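Local coordinates for protein-glutaminase (Chryseobacterium proteolyticum, PDB 3A56) that probably hydrolyses the side-chain amides of glutamine residues in proteins, and is seen here as its pro-enzyme, at residues A[45-50]-A[154-159]; A[72-77]-A[90-95]. All coordinates share one frame; numbering follows the deposited sequence. Where two conformers were deposited one is given.

Contact 1 of 2, residues A[45-50]-A[154-159]; sequences LTAQFY and DGCYAR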
loop_
_atom_site.group_PDB
_atom_site.type_symbol
_atom_site.label_atom_id
_atom_site.label_comp_id
_atom_site.label_asym_id
_atom_site.label_seq_id
_atom_site.Cartn_x
_atom_site.Cartn_y
_atom_site.Cartn_z
ATOM N N LEU A 45 -1.757 0.914 -6.176
ATOM C CA LEU A 45 -1.809 -0.251 -5.285
ATOM C C LEU A 45 -0.444 -0.750 -4.803
ATOM O O LEU A 45 -0.180 -0.780 -3.603
ATOM C CB LEU A 45 -2.632 -1.397 -5.893
ATOM C CG LEU A 45 -3.102 -2.468 -4.914
ATOM C CD1 LEU A 45 -3.910 -1.863 -3.753
ATOM C CD2 LEU A 45 -3.930 -3.499 -5.668
ATOM N N THR A 46 0.424 -1.138 -5.732
ATOM C CA THR A 46 1.769 -1.505 -5.333
ATOM C C THR A 46 2.517 -0.287 -4.786
ATOM O O THR A 46 2.384 0.821 -5.309
ATOM C CB THR A 46 2.569 -2.149 -6.475
ATOM O OG1 THR A 46 3.898 -2.402 -6.013
ATOM C CG2 THR A 46 2.637 -1.232 -7.680
ATOM N N ALA A 47 3.269 -0.490 -3.711
ATOM C CA ALA A 47 4.078 0.592 -3.137
ATOM C C ALA A 47 5.468 0.662 -3.765
ATOM O O ALA A 47 6.280 1.498 -3.386
ATOM C CB ALA A 47 4.190 0.417 -1.615
ATOM N N GLN A 48 5.754 -0.217 -4.719
ATOM C CA GLN A 48 7.100 -0.264 -5.283
ATOM C C GLN A 48 7.315 0.762 -6.372
ATOM O O GLN A 48 6.398 1.082 -7.131
ATOM C CB GLN A 48 7.363 -1.642 -5.862
ATOM C CG GLN A 48 7.100 -2.721 -4.853
ATOM C CD GLN A 48 7.169 -4.089 -5.490
ATOM O OE1 GLN A 48 8.153 -4.783 -5.337
ATOM N NE2 GLN A 48 6.138 -4.459 -6.245
ATOM N N PHE A 49 8.546 1.261 -6.453
ATOM C CA PHE A 49 8.968 2.084 -7.571
ATOM C C PHE A 49 9.491 1.226 -8.692
ATOM O O PHE A 49 10.127 0.188 -8.457
ATOM C CB PHE A 49 10.083 3.035 -7.154
ATOM C CG PHE A 49 9.612 4.235 -6.396
ATOM C CD1 PHE A 49 9.961 4.407 -5.060
ATOM C CD2 PHE A 49 8.845 5.206 -7.018
ATOM C CE1 PHE A 49 9.545 5.525 -4.359
ATOM C CE2 PHE A 49 8.427 6.331 -6.311
ATOM C CZ PHE A 49 8.784 6.481 -4.975
ATOM N N TYR A 50 9.233 1.683 -9.912
ATOM C CA TYR A 50 9.818 1.078 -11.098
ATOM C C TYR A 50 10.604 2.159 -11.799
ATOM O O TYR A 50 10.375 3.338 -11.587
ATOM C CB TYR A 50 8.713 0.526 -11.981
ATOM C CG TYR A 50 8.005 -0.615 -11.298
ATOM C CD1 TYR A 50 7.034 -0.370 -10.328
ATOM C CD2 TYR A 50 8.331 -1.929 -11.588
ATOM C CE1 TYR A 50 6.397 -1.411 -9.689
ATOM C CE2 TYR A 50 7.702 -2.975 -10.955
ATOM C CZ TYR A 50 6.737 -2.713 -10.005
ATOM O OH TYR A 50 6.110 -3.757 -9.372
ATOM N N ASP A 154 6.300 -5.077 0.077
ATOM C CA ASP A 154 5.057 -4.571 -0.526
ATOM C C ASP A 154 3.872 -5.168 0.215
ATOM O O ASP A 154 4.058 -5.990 1.105
ATOM C CB ASP A 154 5.009 -4.938 -2.012
ATOM C CG ASP A 154 4.170 -3.973 -2.842
ATOM O OD1 ASP A 154 4.197 -4.104 -4.070
ATOM O OD2 ASP A 154 3.485 -3.098 -2.275
ATOM N N GLY A 155 2.666 -4.767 -0.161
ATOM C CA GLY A 155 1.473 -5.335 0.435
ATOM C C GLY A 155 0.899 -4.563 1.611
ATOM O O GLY A 155 0.005 -5.068 2.290
ATOM N N CYS A 156 1.364 -3.333 1.840
ATOM C CA CYS A 156 0.857 -2.545 2.965
ATOM C C CYS A 156 -0.660 -2.450 2.937
ATOM O O CYS A 156 -1.320 -2.457 3.989
ATOM C CB CYS A 156 1.428 -1.120 2.931
ATOM S SG CYS A 156 1.099 -0.231 1.376
ATOM N N TYR A 157 -1.197 -2.353 1.727
ATOM C CA TYR A 157 -2.626 -2.143 1.535
ATOM C C TYR A 157 -3.413 -3.352 2.062
ATOM O O TYR A 157 -4.445 -3.200 2.734
ATOM C CB TYR A 157 -2.913 -1.881 0.054
ATOM C CG TYR A 157 -2.312 -2.901 -0.892
ATOM C CD1 TYR A 157 -1.011 -2.756 -1.382
ATOM C CD2 TYR A 157 -3.050 -3.995 -1.312
ATOM C CE1 TYR A 157 -0.461 -3.702 -2.265
ATOM C CE2 TYR A 157 -2.524 -4.929 -2.188
ATOM C CZ TYR A 157 -1.227 -4.784 -2.660
ATOM O OH TYR A 157 -0.702 -5.706 -3.538
ATOM N N ALA A 158 -2.907 -4.550 1.772
ATOM C CA ALA A 158 -3.520 -5.775 2.283
ATOM C C ALA A 158 -3.351 -5.900 3.787
ATOM O O ALA A 158 -4.275 -6.300 4.490
ATOM C CB ALA A 158 -2.913 -7.004 1.566
ATOM N N ARG A 159 -2.170 -5.585 4.305
ATOM C CA ARG A 159 -1.978 -5.665 5.746
ATOM C C ARG A 159 -2.939 -4.730 6.471
ATOM O O ARG A 159 -3.520 -5.099 7.497
ATOM C CB ARG A 159 -0.546 -5.347 6.148
ATOM C CG ARG A 159 0.494 -6.293 5.478
ATOM C CD ARG A 159 1.828 -6.272 6.204
ATOM N NE ARG A 159 2.420 -4.937 6.268
ATOM C CZ ARG A 159 3.130 -4.377 5.293
ATOM N NH1 ARG A 159 3.352 -5.023 4.146
ATOM N NH2 ARG A 159 3.634 -3.160 5.482
#
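The contact sets a loop between strands 38-43 and 49-52, which probably belongs to the pro-region, against the start of helix 156-169: the A47 methyl faces the helix start, its CB 4.3 Å from C156 SG. D154, two residues ahead of that cysteine, grips the loop with both carboxylate oxygens. OD1 accepts the T46 hydroxyl, OG1 standing 2.6 Å away on the syn side and somewhat out of the carboxylate plane. OD2 is approached by the A47 backbone N at 3.0 Å, also from the syn side, in an almost straight hydrogen bond (N-H...O 173°); a weak bond from G155 N reaches the same oxygen. T46 OG1 can serve twice because chi1 of 177° swings it anti to its own N, where it also accepts from Q48 N in an ST turn. A cysteine opening a helix, packed on H197 of strand 196-205, is consistent with the Cys-His arrangement of clan CA peptidases. With A47 also backbone-bonded to S195, the loop probably occupies the cleft much as a substrate would. The Q48 side chain crosses that of D154 at about a right angle, its amide plane turned 51° from the carboxylate; its NE2 is near OD1 at a poor bonding angle, while OE1 accepts from A291 N. At the helix side, L45 and Y157 meet at about a right angle. L45 CD1 sits over one face of the ring, 3.5 Å from its centroid in a CH-pi contact, and the L45 carbonyl O comes 3.1 Å from Y157 CD1 while accepting a hydrogen bond from Y196 OH.

Contact 2 of 2, residues A[72-77]-A[90-95]; sequences ESPVHI and ESASPE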
loop_
_atom_site.group_PDB
_atom_site.type_symbol
_atom_site.label_atom_id
_atom_site.label_comp_id
_atom_site.label_asym_id
_atom_site.label_seq_id
_atom_site.Cartn_x
_atom_site.Cartn_y
_atom_site.Cartn_z
ATOM N N GLU A 72 -4.631 9.642 -15.015
ATOM C CA GLU A 72 -4.968 8.438 -14.251
ATOM C C GLU A 72 -5.571 7.367 -15.157
ATOM O O GLU A 72 -6.671 6.855 -14.917
ATOM C CB GLU A 72 -5.911 8.760 -13.089
ATOM C CG GLU A 72 -6.027 7.620 -12.094
ATOM C CD GLU A 72 -6.778 8.018 -10.855
ATOM O OE1 GLU A 72 -8.024 8.053 -10.908
ATOM O OE2 GLU A 72 -6.118 8.295 -9.829
ATOM N N SER A 73 -4.824 7.021 -16.196
ATOM C CA SER A 73 -5.297 6.076 -17.195
ATOM C C SER A 73 -4.365 4.879 -17.246
ATOM O O SER A 73 -3.196 4.985 -16.881
ATOM C CB SER A 73 -5.405 6.750 -18.568
ATOM O OG SER A 73 -4.172 7.326 -18.966
ATOM N N PRO A 74 -4.886 3.725 -17.680
ATOM C CA PRO A 74 -4.059 2.512 -17.615
ATOM C C PRO A 74 -3.117 2.353 -18.799
ATOM O O PRO A 74 -3.330 2.942 -19.860
ATOM C CB PRO A 74 -5.088 1.375 -17.590
ATOM C CG PRO A 74 -6.320 1.953 -18.228
ATOM C CD PRO A 74 -6.292 3.444 -18.023
ATOM N N VAL A 75 -2.048 1.597 -18.571
ATOM C CA VAL A 75 -1.144 1.154 -19.622
ATOM C C VAL A 75 -0.769 -0.278 -19.318
ATOM O O VAL A 75 -1.087 -0.814 -18.249
ATOM C CB VAL A 75 0.160 1.970 -19.678
ATOM C CG1 VAL A 75 -0.129 3.415 -20.024
ATOM C CG2 VAL A 75 0.885 1.868 -18.341
ATOM N N HIS A 76 -0.091 -0.899 -20.275
ATOM C CA HIS A 76 0.401 -2.247 -20.113
ATOM C C HIS A 76 1.915 -2.189 -19.943
ATOM O O HIS A 76 2.618 -1.662 -20.809
ATOM C CB HIS A 76 0.069 -3.064 -21.357
ATOM C CG HIS A 76 0.248 -4.538 -21.168
ATOM N ND1 HIS A 76 -0.409 -5.474 -21.936
ATOM C CD2 HIS A 76 0.993 -5.238 -20.279
ATOM C CE1 HIS A 76 -0.064 -6.686 -21.540
ATOM N NE2 HIS A 76 0.779 -6.571 -20.530
ATOM N N ILE A 77 2.401 -2.728 -18.830
ATOM C CA ILE A 77 3.814 -2.642 -18.477
ATOM C C ILE A 77 4.562 -3.943 -18.737
ATOM O O ILE A 77 4.134 -5.004 -18.297
ATOM C CB ILE A 77 3.967 -2.302 -16.993
ATOM C CG1 ILE A 77 3.388 -0.909 -16.721
ATOM C CG2 ILE A 77 5.429 -2.402 -16.553
ATOM C CD1 ILE A 77 4.079 0.211 -17.487
ATOM N N GLU A 90 2.862 -0.387 -23.367
ATOM C CA GLU A 90 1.883 -0.458 -24.448
ATOM C C GLU A 90 0.570 0.181 -24.010
ATOM O O GLU A 90 0.293 0.304 -22.818
ATOM C CB GLU A 90 1.664 -1.916 -24.883
ATOM C CG GLU A 90 2.884 -2.534 -25.561
ATOM C CD GLU A 90 2.717 -4.013 -25.882
ATOM O OE1 GLU A 90 1.665 -4.592 -25.538
ATOM O OE2 GLU A 90 3.649 -4.597 -26.477
ATOM N N SER A 91 -0.234 0.587 -24.984
ATOM C CA SER A 91 -1.529 1.200 -24.707
ATOM C C SER A 91 -2.492 0.193 -24.092
ATOM O O SER A 91 -2.368 -1.017 -24.302
ATOM C CB SER A 91 -2.133 1.731 -26.001
ATOM O OG SER A 91 -2.496 0.654 -26.846
ATOM N N ALA A 92 -3.457 0.695 -23.335
ATOM C CA ALA A 92 -4.484 -0.159 -22.757
ATOM C C ALA A 92 -5.686 -0.191 -23.693
ATOM O O ALA A 92 -5.908 0.748 -24.457
ATOM C CB ALA A 92 -4.888 0.354 -21.384
ATOM N N SER A 93 -6.458 -1.270 -23.642
ATOM C CA SER A 93 -7.643 -1.379 -24.482
ATOM C C SER A 93 -8.774 -0.519 -23.934
ATOM O O SER A 93 -8.719 -0.058 -22.792
ATOM C CB SER A 93 -8.105 -2.828 -24.548
ATOM O OG SER A 93 -8.588 -3.252 -23.286
ATOM N N PRO A 94 -9.815 -0.296 -24.748
ATOM C CA PRO A 94 -10.974 0.418 -24.208
ATOM C C PRO A 94 -11.597 -0.375 -23.060
ATOM O O PRO A 94 -12.097 0.227 -22.103
ATOM C CB PRO A 94 -11.929 0.505 -25.405
ATOM C CG PRO A 94 -11.042 0.346 -26.613
ATOM C CD PRO A 94 -9.972 -0.613 -26.179
ATOM N N GLU A 95 -11.559 -1.700 -23.144
ATOM C CA GLU A 95 -12.060 -2.542 -22.066
ATOM C C GLU A 95 -11.248 -2.304 -20.801
ATOM O O GLU A 95 -11.791 -2.293 -19.701
ATOM C CB GLU A 95 -12.007 -4.025 -22.448
ATOM C CG GLU A 95 -12.968 -4.424 -23.560
ATOM C CD GLU A 95 -12.434 -4.107 -24.946
ATOM O OE1 GLU A 95 -13.184 -4.301 -25.926
ATOM O OE2 GLU A 95 -11.266 -3.671 -25.058
HETATM O O HOH W 1 -2.944 3.242 -22.597
#
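H76 and E90 exchange two backbone hydrogen bonds as an antiparallel hydrogen-bonded pair. H76 N reaches E90 O at 2.8 Å and E90 N returns to H76 O at 2.9 Å, both nearly straight at the hydrogen; the second donor lies in the plane of the carbonyl it meets, the first is tilted 26° from it. Beyond this pair the direct bonding gives way to a water, which donates to P74 O at 2.8 Å and accepts from A92 N at 2.7 Å, bridging the two segments where they diverge.

Apolar contact is small. The A92 methyl turns toward the 72-77 segment and rests on P74, its CB 3.8 Å from ring atom CG and 3.4 Å from the P74 carbonyl O. H76 and E90 share one face of the sheet, their CB atoms 4.0 Å apart.

The polar ends of H76 and E90 stay apart, H76 ND1 4.2 Å from E90 OE1. With chi1 at -167° the imidazole extends away from E90's backbone, and its NE2 pairs with D23 on the other neighbouring strand, 22-35. Past A92, S93 caps helix 94-103 with its side chain, while its backbone N bonds to D96. Strands 75-79 and 86-91 form a beta hairpin, and this contact lies at the end away from its turn, with 86-91 outermost in the five-stranded antiparallel sheet of this chain.

The centres of the two contacts lie 20 Å apart, and their nearest atoms come within about 6 Å without touching. Both reach the same five-stranded antiparallel sheet, at its two outer strands: 49-52 belongs to contact 1 and 86-91 to contact 2. Along the chain, both segments of contact 2 fall between those of contact 1, so a local hairpin is enclosed by a connection spanning more than a hundred residues. Contact 2 pairs the edge strand 86-91 with 75-79, some 21 Å from the chain's centre. Contact 1, about 4 Å from that centre, joins the sheet's loop to the glutaminase-family region, consistent with a pro-region that folds on its own sheet and docks into the enzyme's cleft.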